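Local coordinates for toxin coregulated pilin (Vibrio cholerae, PDB 3HRV), which forms the major subunit of the toxin-coregulated pilus, a type IV pilus that Vibrio cholerae needs to aggregate and to colonise the host small intestine, at residues N79-T84 / I103-L108; I127-G132 / G155-I160; G132-V137 / P184-F189. All blocks are in the same frame, centred on the assembly; numbering follows the deposited sequence.

Contact 1 (N79-T84 / I103-L108); sequences NPFTGT and ITVGGL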
loop_
_atom_site.group_PDB
_atom_site.type_symbol
_atom_site.label_atom_id
_atom_site.label_comp_id
_atom_site.label_asym_id
_atom_site.label_seq_id
_atom_site.Cartn_x
_atom_site.Cartn_y
_atom_site.Cartn_z
ATOM N N ASN A 79 -5.699 10.337 2.806
ATOM C CA ASN A 79 -5.103 9.502 3.830
ATOM C C ASN A 79 -5.777 10.079 5.074
ATOM O O ASN A 79 -5.504 11.214 5.457
ATOM C CB ASN A 79 -3.596 9.743 3.886
ATOM C CG ASN A 79 -2.926 9.010 5.031
ATOM O OD1 ASN A 79 -3.537 8.760 6.071
ATOM N ND2 ASN A 79 -1.653 8.677 4.853
ATOM N N PRO A 80 -6.480 9.216 5.883
ATOM C CA PRO A 80 -7.346 9.852 6.881
ATOM C C PRO A 80 -6.629 10.342 8.136
ATOM O O PRO A 80 -7.139 11.211 8.844
ATOM C CB PRO A 80 -8.365 8.758 7.201
ATOM C CG PRO A 80 -8.402 7.940 5.949
ATOM C CD PRO A 80 -6.942 7.850 5.594
ATOM N N PHE A 81 -5.249 9.666 8.067
ATOM C CA PHE A 81 -4.316 9.939 9.153
ATOM C C PHE A 81 -3.476 11.254 8.982
ATOM O O PHE A 81 -2.831 11.713 9.928
ATOM C CB PHE A 81 -3.436 8.710 9.392
ATOM C CG PHE A 81 -4.210 7.426 9.482
ATOM C CD1 PHE A 81 -4.357 6.609 8.364
ATOM C CD2 PHE A 81 -4.825 7.048 10.671
ATOM C CE1 PHE A 81 -5.105 5.435 8.428
ATOM C CE2 PHE A 81 -5.576 5.875 10.746
ATOM C CZ PHE A 81 -5.716 5.066 9.620
ATOM N N THR A 82 -3.397 11.706 7.745
ATOM C CA THR A 82 -2.581 12.885 7.476
ATOM C C THR A 82 -3.412 14.024 6.901
ATOM O O THR A 82 -3.025 15.184 6.989
ATOM C CB THR A 82 -1.461 12.582 6.472
ATOM O OG1 THR A 82 -2.041 12.260 5.203
ATOM C CG2 THR A 82 -0.605 11.417 6.953
ATOM N N GLY A 83 -4.547 13.693 6.298
ATOM C CA GLY A 83 -5.385 14.723 5.716
ATOM C C GLY A 83 -4.938 15.086 4.312
ATOM O O GLY A 83 -5.526 15.955 3.669
ATOM N N THR A 84 -3.882 14.433 3.837
ATOM C CA THR A 84 -3.386 14.686 2.493
ATOM C C THR A 84 -3.641 13.446 1.647
ATOM O O THR A 84 -4.044 12.404 2.161
ATOM C CB THR A 84 -1.875 15.011 2.482
ATOM O OG1 THR A 84 -1.174 14.060 3.288
ATOM C CG2 THR A 84 -1.625 16.416 3.017
ATOM N N ILE A 103 -0.599 1.681 -3.299
ATOM C CA ILE A 103 -1.181 2.856 -2.674
ATOM C C ILE A 103 -0.430 3.021 -1.363
ATOM O O ILE A 103 -0.382 2.099 -0.543
ATOM C CB ILE A 103 -2.676 2.655 -2.391
ATOM C CG1 ILE A 103 -3.390 2.250 -3.680
ATOM C CG2 ILE A 103 -3.278 3.944 -1.833
ATOM C CD1 ILE A 103 -4.792 1.752 -3.471
ATOM N N THR A 104 0.166 4.189 -1.169
ATOM C CA THR A 104 0.933 4.429 0.039
ATOM C C THR A 104 0.182 5.240 1.087
ATOM O O THR A 104 -0.361 6.305 0.800
ATOM C CB THR A 104 2.273 5.120 -0.288
ATOM O OG1 THR A 104 2.031 6.346 -0.989
ATOM C CG2 THR A 104 3.133 4.209 -1.164
ATOM N N VAL A 105 0.159 4.704 2.302
ATOM C CA VAL A 105 -0.501 5.338 3.433
ATOM C C VAL A 105 0.585 5.603 4.464
ATOM O O VAL A 105 1.027 4.685 5.163
ATOM C CB VAL A 105 -1.569 4.405 4.047
ATOM C CG1 VAL A 105 -2.362 5.145 5.116
ATOM C CG2 VAL A 105 -2.502 3.893 2.950
ATOM N N GLY A 106 1.013 6.860 4.544
ATOM C CA GLY A 106 2.065 7.231 5.476
ATOM C C GLY A 106 1.601 7.984 6.708
ATOM O O GLY A 106 0.403 8.158 6.934
ATOM N N GLY A 107 2.566 8.427 7.509
ATOM C CA GLY A 107 2.264 9.162 8.725
ATOM C C GLY A 107 1.618 8.305 9.797
ATOM O O GLY A 107 0.965 8.823 10.701
ATOM N N LEU A 108 1.816 6.994 9.708
ATOM C CA LEU A 108 1.219 6.061 10.657
ATOM C C LEU A 108 2.042 5.788 11.911
ATOM O O LEU A 108 3.254 5.580 11.840
ATOM C CB LEU A 108 0.958 4.721 9.968
ATOM C CG LEU A 108 0.111 4.735 8.697
ATOM C CD1 LEU A 108 0.165 3.369 8.038
ATOM C CD2 LEU A 108 -1.319 5.109 9.036
HETATM O O HOH W 1 -0.142 8.490 2.392
#
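Asn-79 holds its CG trans to its own nitrogen (chi1 174°), which sends the amide across to Val-105 and Gly-106, while Phe-81, with CG swung to the side of its N (chi1 -48°), turns its ring onto Leu-108. Asn-79 to Phe-81 form an Asx turn at the start of segment 79-84, which lies in the long connection that, as in type IV pilins generally, links the N-terminal helix to the first strand of the sheet; segment 103-108 is the end of strand 100-108. In the turn, Asn-79 OD1 takes the N-H of Phe-81 at 2.8 Å, and the backbone O of Asn-79 accepts from both Thr-82 N and Gly-83 N. With its oxygen committed to its own loop, the amide has its nitrogen left to reach the strand. There ND2 donates to Gly-106 O at 3.0 Å, with 150° at the hydrogen, and the donor lies tilted from the carbonyl plane.

Thr-82 comes up to the same carbonyl with its methyl, CG2 standing 3.4 Å from Gly-106 O and also brushing Gly-107 CA. Beyond it the ring of Phe-81 receives Leu-108 CD2 over one face, a CH-pi contact 3.9 Å from the ring centroid and displaced toward CD1. Val-105 CG1 joins this apolar patch at an oblique angle. Met-26 of helix 24-44 and Gln-112 of helix 110-120 also touch the Phe-81 ring. Gly-107, at positive phi, forms a G1 beta bulge with Leu-108 opposite Phe-185, and this is where the chain turns the corner.

A single water finishes the junction: it accepts from Asn-79 ND2 at 2.9 Å and from Gly-106 N, and donates to Thr-104 O at 2.7 Å.

Contact 2 (I127-G132 / G155-I160); sequences INVKEG and GVIKSI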
loop_
_atom_site.group_PDB
_atom_site.type_symbol
_atom_site.label_atom_id
_atom_site.label_comp_id
_atom_site.label_asym_id
_atom_site.label_seq_id
_atom_site.Cartn_x
_atom_site.Cartn_y
_atom_site.Cartn_z
ATOM N N ILE A 127 2.106 -6.204 0.234
ATOM C CA ILE A 127 2.174 -5.273 1.360
ATOM C C ILE A 127 3.631 -5.023 1.718
ATOM O O ILE A 127 4.390 -5.963 1.953
ATOM C CB ILE A 127 1.459 -5.824 2.607
ATOM C CG1 ILE A 127 -0.004 -6.130 2.281
ATOM C CG2 ILE A 127 1.545 -4.802 3.739
ATOM C CD1 ILE A 127 -0.778 -6.735 3.439
ATOM N N ASN A 128 4.016 -3.752 1.759
ATOM C CA ASN A 128 5.387 -3.366 2.079
ATOM C C ASN A 128 5.342 -2.299 3.171
ATOM O O ASN A 128 4.805 -1.211 2.958
ATOM C CB ASN A 128 6.071 -2.806 0.825
ATOM C CG ASN A 128 7.563 -2.595 1.011
ATOM O OD1 ASN A 128 8.032 -2.344 2.118
ATOM N ND2 ASN A 128 8.314 -2.674 -0.083
ATOM N N VAL A 129 5.902 -2.619 4.336
ATOM C CA VAL A 129 5.920 -1.694 5.472
ATOM C C VAL A 129 7.283 -1.027 5.570
ATOM O O VAL A 129 8.300 -1.701 5.720
ATOM C CB VAL A 129 5.627 -2.433 6.793
ATOM C CG1 VAL A 129 5.645 -1.450 7.957
ATOM C CG2 VAL A 129 4.277 -3.134 6.705
ATOM N N LYS A 130 7.299 0.298 5.509
ATOM C CA LYS A 130 8.551 1.042 5.544
ATOM C C LYS A 130 8.579 2.133 6.605
ATOM O O LYS A 130 7.541 2.663 6.989
ATOM C CB LYS A 130 8.779 1.667 4.165
ATOM C CG LYS A 130 10.063 2.452 4.003
ATOM C CD LYS A 130 10.124 3.096 2.626
ATOM C CE LYS A 130 11.427 3.842 2.421
ATOM N NZ LYS A 130 12.596 2.924 2.518
ATOM N N GLU A 131 9.785 2.455 7.067
ATOM C CA GLU A 131 9.984 3.567 7.988
ATOM C C GLU A 131 10.297 4.854 7.233
ATOM O O GLU A 131 11.397 5.025 6.708
ATOM C CB GLU A 131 11.121 3.249 8.963
ATOM C CG GLU A 131 10.734 2.292 10.078
ATOM C CD GLU A 131 11.913 1.500 10.605
ATOM O OE1 GLU A 131 12.183 1.570 11.823
ATOM O OE2 GLU A 131 12.573 0.809 9.801
ATOM N N GLY A 132 9.246 5.698 7.208
ATOM C CA GLY A 132 9.392 6.875 6.377
ATOM C C GLY A 132 8.654 6.629 5.077
ATOM O O GLY A 132 8.164 5.523 4.835
ATOM N N GLY A 155 9.456 -4.221 5.670
ATOM C CA GLY A 155 9.649 -4.451 4.252
ATOM C C GLY A 155 8.471 -5.201 3.667
ATOM O O GLY A 155 7.338 -5.060 4.135
ATOM N N VAL A 156 8.729 -6.002 2.641
ATOM C CA VAL A 156 7.673 -6.775 2.011
ATOM C C VAL A 156 7.264 -7.902 2.952
ATOM O O VAL A 156 8.057 -8.800 3.239
ATOM C CB VAL A 156 8.148 -7.359 0.664
ATOM C CG1 VAL A 156 7.056 -8.213 0.046
ATOM C CG2 VAL A 156 8.526 -6.225 -0.276
ATOM N N ILE A 157 6.030 -7.842 3.445
ATOM C CA ILE A 157 5.533 -8.864 4.360
ATOM C C ILE A 157 4.417 -9.687 3.729
ATOM O O ILE A 157 3.816 -10.538 4.379
ATOM C CB ILE A 157 5.035 -8.245 5.690
ATOM C CG1 ILE A 157 3.878 -7.281 5.429
ATOM C CG2 ILE A 157 6.186 -7.531 6.387
ATOM C CD1 ILE A 157 3.250 -6.730 6.709
ATOM N N LYS A 158 4.142 -9.419 2.457
ATOM C CA LYS A 158 3.129 -10.158 1.712
ATOM C C LYS A 158 3.343 -9.916 0.222
ATOM O O LYS A 158 3.478 -8.775 -0.210
ATOM C CB LYS A 158 1.711 -9.714 2.107
ATOM C CG LYS A 158 0.609 -10.568 1.480
ATOM C CD LYS A 158 -0.789 -10.063 1.825
ATOM C CE LYS A 158 -1.856 -10.879 1.105
ATOM N NZ LYS A 158 -3.241 -10.413 1.414
ATOM N N SER A 159 3.396 -10.995 -0.555
ATOM C CA SER A 159 3.580 -10.894 -2.003
ATOM C C SER A 159 3.249 -12.245 -2.627
ATOM O O SER A 159 3.139 -13.250 -1.923
ATOM C CB SER A 159 5.020 -10.515 -2.348
ATOM O OG SER A 159 5.854 -11.660 -2.393
ATOM N N ILE A 160 3.091 -12.270 -3.947
ATOM C CA ILE A 160 2.766 -13.509 -4.639
ATOM C C ILE A 160 3.998 -14.356 -4.940
ATOM O O ILE A 160 3.877 -15.453 -5.492
ATOM C CB ILE A 160 2.021 -13.243 -5.967
ATOM C CG1 ILE A 160 2.912 -12.453 -6.929
ATOM C CG2 ILE A 160 0.729 -12.481 -5.693
ATOM C CD1 ILE A 160 2.360 -12.366 -8.337
#
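Strands 127-131 and 155-158 run antiparallel, their axes 4.3 Å apart at the closest and 148° between their directions, and four backbone hydrogen bonds join Ile-127 and Val-129 to Gly-155, Ile-157 and Lys-158.

Ile-127 is flanked by two side chains. Its CG2 meets Ile-157 CG1 at 3.8 Å, and its CD1 lies against Lys-158 CD at 3.7 Å. Ile-157 makes this possible by setting CG1 between its N and its carbonyl carbon (chi1 61°), a turn that also lays CD1 against Val-129 CG2.

Two residues facing one is a classic beta bulge, and the backbone exchange is split to match: Ile-127 O accepts from Ile-157 N at 2.9 Å, whereas Ile-127 N donates to Lys-158 O. Val-129 and Gly-155, at the other end, bond to each other twice, N to O in both directions. The bulge sits at one edge of the five-stranded antiparallel sheet of this pilin, strand 155-158 being the outermost on that side. Both segments fall between the disulfide partners Cys-113 and Cys-179, the part of a type IV pilin called the D-region. Helix 110-120 backs the apolar side chains here, Cys-113 touching Val-129 and Val-117 touching Ile-157.

On the other face, Asn-128 and Val-156 form the non-hydrogen-bonded pair. Asn-128 OD1 rests 3.3 Å from Gly-155 C, a contact without a hydrogen bond, and ND2 lies 3.6 Å from Val-156 CG2 while donating to Leu-140 O in the loop beyond. The Lys-158 chain stays extended past Ile-127, and its NZ is gripped by two carbonyls, those of Phe-124 and Gly-121.

Contact 3 (G132-V137 / P184-F189); sequences GAFAAV and PFTVAF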
loop_
_atom_site.group_PDB
_atom_site.type_symbol
_atom_site.label_atom_id
_atom_site.label_comp_id
_atom_site.label_asym_id
_atom_site.label_seq_id
_atom_site.Cartn_x
_atom_site.Cartn_y
_atom_site.Cartn_z
ATOM N N GLY A 132 9.246 5.698 7.208
ATOM C CA GLY A 132 9.392 6.875 6.377
ATOM C C GLY A 132 8.654 6.629 5.077
ATOM O O GLY A 132 8.164 5.523 4.835
ATOM N N ALA A 133 8.583 7.645 4.228
ATOM C CA ALA A 133 7.872 7.520 2.964
ATOM C C ALA A 133 8.682 6.865 1.850
ATOM O O ALA A 133 9.909 6.791 1.912
ATOM C CB ALA A 133 7.397 8.895 2.509
ATOM N N PHE A 134 7.976 6.371 0.838
ATOM C CA PHE A 134 8.626 5.770 -0.316
ATOM C C PHE A 134 8.968 6.963 -1.199
ATOM O O PHE A 134 8.078 7.689 -1.645
ATOM C CB PHE A 134 7.676 4.817 -1.049
ATOM C CG PHE A 134 7.352 3.568 -0.274
ATOM C CD1 PHE A 134 6.342 3.565 0.685
ATOM C CD2 PHE A 134 8.079 2.400 -0.486
ATOM C CE1 PHE A 134 6.063 2.414 1.424
ATOM C CE2 PHE A 134 7.810 1.248 0.245
ATOM C CZ PHE A 134 6.798 1.254 1.203
ATOM N N ALA A 135 10.259 7.173 -1.430
ATOM C CA ALA A 135 10.716 8.305 -2.228
ATOM C C ALA A 135 10.965 7.965 -3.692
ATOM O O ALA A 135 10.906 8.841 -4.556
ATOM C CB ALA A 135 11.982 8.888 -1.612
ATOM N N ALA A 136 11.251 6.698 -3.966
ATOM C CA ALA A 136 11.517 6.267 -5.331
ATOM C C ALA A 136 10.915 4.899 -5.599
ATOM O O ALA A 136 10.724 4.104 -4.680
ATOM C CB ALA A 136 13.021 6.225 -5.580
ATOM N N VAL A 137 10.624 4.631 -6.866
ATOM C CA VAL A 137 10.053 3.353 -7.266
ATOM C C VAL A 137 10.870 2.193 -6.703
ATOM O O VAL A 137 10.317 1.178 -6.286
ATOM C CB VAL A 137 10.005 3.230 -8.806
ATOM C CG1 VAL A 137 9.488 1.859 -9.209
ATOM C CG2 VAL A 137 9.119 4.322 -9.382
ATOM N N PRO A 184 7.309 7.698 11.879
ATOM C CA PRO A 184 6.086 7.246 11.215
ATOM C C PRO A 184 6.338 6.151 10.190
ATOM O O PRO A 184 7.409 6.077 9.582
ATOM C CB PRO A 184 5.571 8.517 10.557
ATOM C CG PRO A 184 6.842 9.159 10.106
ATOM C CD PRO A 184 7.746 8.992 11.322
ATOM N N PHE A 185 5.337 5.304 10.001
ATOM C CA PHE A 185 5.439 4.231 9.033
ATOM C C PHE A 185 4.592 4.550 7.820
ATOM O O PHE A 185 3.596 5.268 7.913
ATOM C CB PHE A 185 4.939 2.912 9.616
ATOM C CG PHE A 185 5.706 2.444 10.810
ATOM C CD1 PHE A 185 5.400 2.919 12.081
ATOM C CD2 PHE A 185 6.750 1.539 10.663
ATOM C CE1 PHE A 185 6.125 2.497 13.192
ATOM C CE2 PHE A 185 7.482 1.111 11.765
ATOM C CZ PHE A 185 7.169 1.590 13.031
ATOM N N THR A 186 5.007 4.019 6.679
ATOM C CA THR A 186 4.253 4.176 5.449
ATOM C C THR A 186 4.044 2.758 4.961
ATOM O O THR A 186 4.995 1.987 4.857
ATOM C CB THR A 186 5.021 4.951 4.364
ATOM O OG1 THR A 186 5.301 6.280 4.819
ATOM C CG2 THR A 186 4.180 5.036 3.093
ATOM N N VAL A 187 2.799 2.404 4.685
ATOM C CA VAL A 187 2.510 1.070 4.194
ATOM C C VAL A 187 2.081 1.169 2.742
ATOM O O VAL A 187 1.230 1.983 2.382
ATOM C CB VAL A 187 1.390 0.390 5.003
ATOM C CG1 VAL A 187 1.143 -1.013 4.464
ATOM C CG2 VAL A 187 1.776 0.331 6.475
ATOM N N ALA A 188 2.702 0.350 1.903
ATOM C CA ALA A 188 2.379 0.325 0.488
ATOM C C ALA A 188 1.516 -0.902 0.233
ATOM O O ALA A 188 1.955 -2.032 0.448
ATOM C CB ALA A 188 3.655 0.250 -0.339
ATOM N N PHE A 189 0.277 -0.673 -0.193
ATOM C CA PHE A 189 -0.649 -1.754 -0.492
ATOM C C PHE A 189 -0.671 -1.882 -2.004
ATOM O O PHE A 189 -1.117 -0.975 -2.709
ATOM C CB PHE A 189 -2.043 -1.424 0.048
ATOM C CG PHE A 189 -2.097 -1.318 1.546
ATOM C CD1 PHE A 189 -1.933 -0.089 2.180
ATOM C CD2 PHE A 189 -2.286 -2.455 2.326
ATOM C CE1 PHE A 189 -1.958 0.006 3.573
ATOM C CE2 PHE A 189 -2.311 -2.375 3.718
ATOM C CZ PHE A 189 -2.147 -1.139 4.342
#
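At Gly-132 and Pro-184 the antiparallel pairing of strands 126-131 and 185-191 makes its last backbone bond, and the loop beyond folds back over the face of the second strand. Gly-132 N donates to Pro-184 O at 3.0 Å. Pro-184, which follows a cis peptide bond, thus leads into the strand with its carbonyl already engaged. Gly-132 itself adopts a positive phi, a backbone shape that suits a residue without a CB, and from there the chain changes course.

The carbonyl O of Gly-132 itself lies close to the Thr-186 side chain, 3.0 Å from OG1; this is a weak hydrogen bond, and not a settled one, because the hydroxyl proton has another acceptor within reach. Thr-186 sets OG1 beside its N and opposite its carbonyl carbon (chi1 -62°), which leaves the methyl CG2 anti to N and facing Phe-134. That methyl meets the ring at its edge, in the ring plane, with CG2 3.6 Å from CD1 of Phe-134. The two side chains run past each other in opposite directions. The far end of the ring reaches along the strand: CE1 approaches Thr-186 O, and CZ comes obliquely onto Ala-188 CB at 3.6 Å.

Thr-104 and Asn-128, from the strands flanking 185-191, also touch the Phe-134 ring, and Leu-140 packs against it from the loop. Phe-185 and Val-187 point away from the loop, toward helix 110-120, where both meet Cys-113. A strand in the middle of the sheet, with a helix on one face and loop on the other, fits the alpha-beta architecture of the type IV pilin globular domain.

How the contacts relate
All three contacts bear on the same antiparallel sheet. Contact 3 is buried and works on the central strand 185-191, which pairs with strand 100-108 of contact 1 on one flank and with strand 126-131 of contact 2 on the other. Contacts 1 and 2 are partly buried, contact 1 with two exposed residues. Contacts 2 and 3 share Gly-132, where strand becomes loop. Contact 1 joins a loop to a strand end through an amide, a water and a phenylalanine ring. Contact 2 is true strand pairing, dominated by backbone bonds at the sheet's edge, whereas contact 3 sets an aromatic ring and a threonine beside one backbone bond. Contacts 1 and 2 do not touch; their centres lie about 16 Å apart.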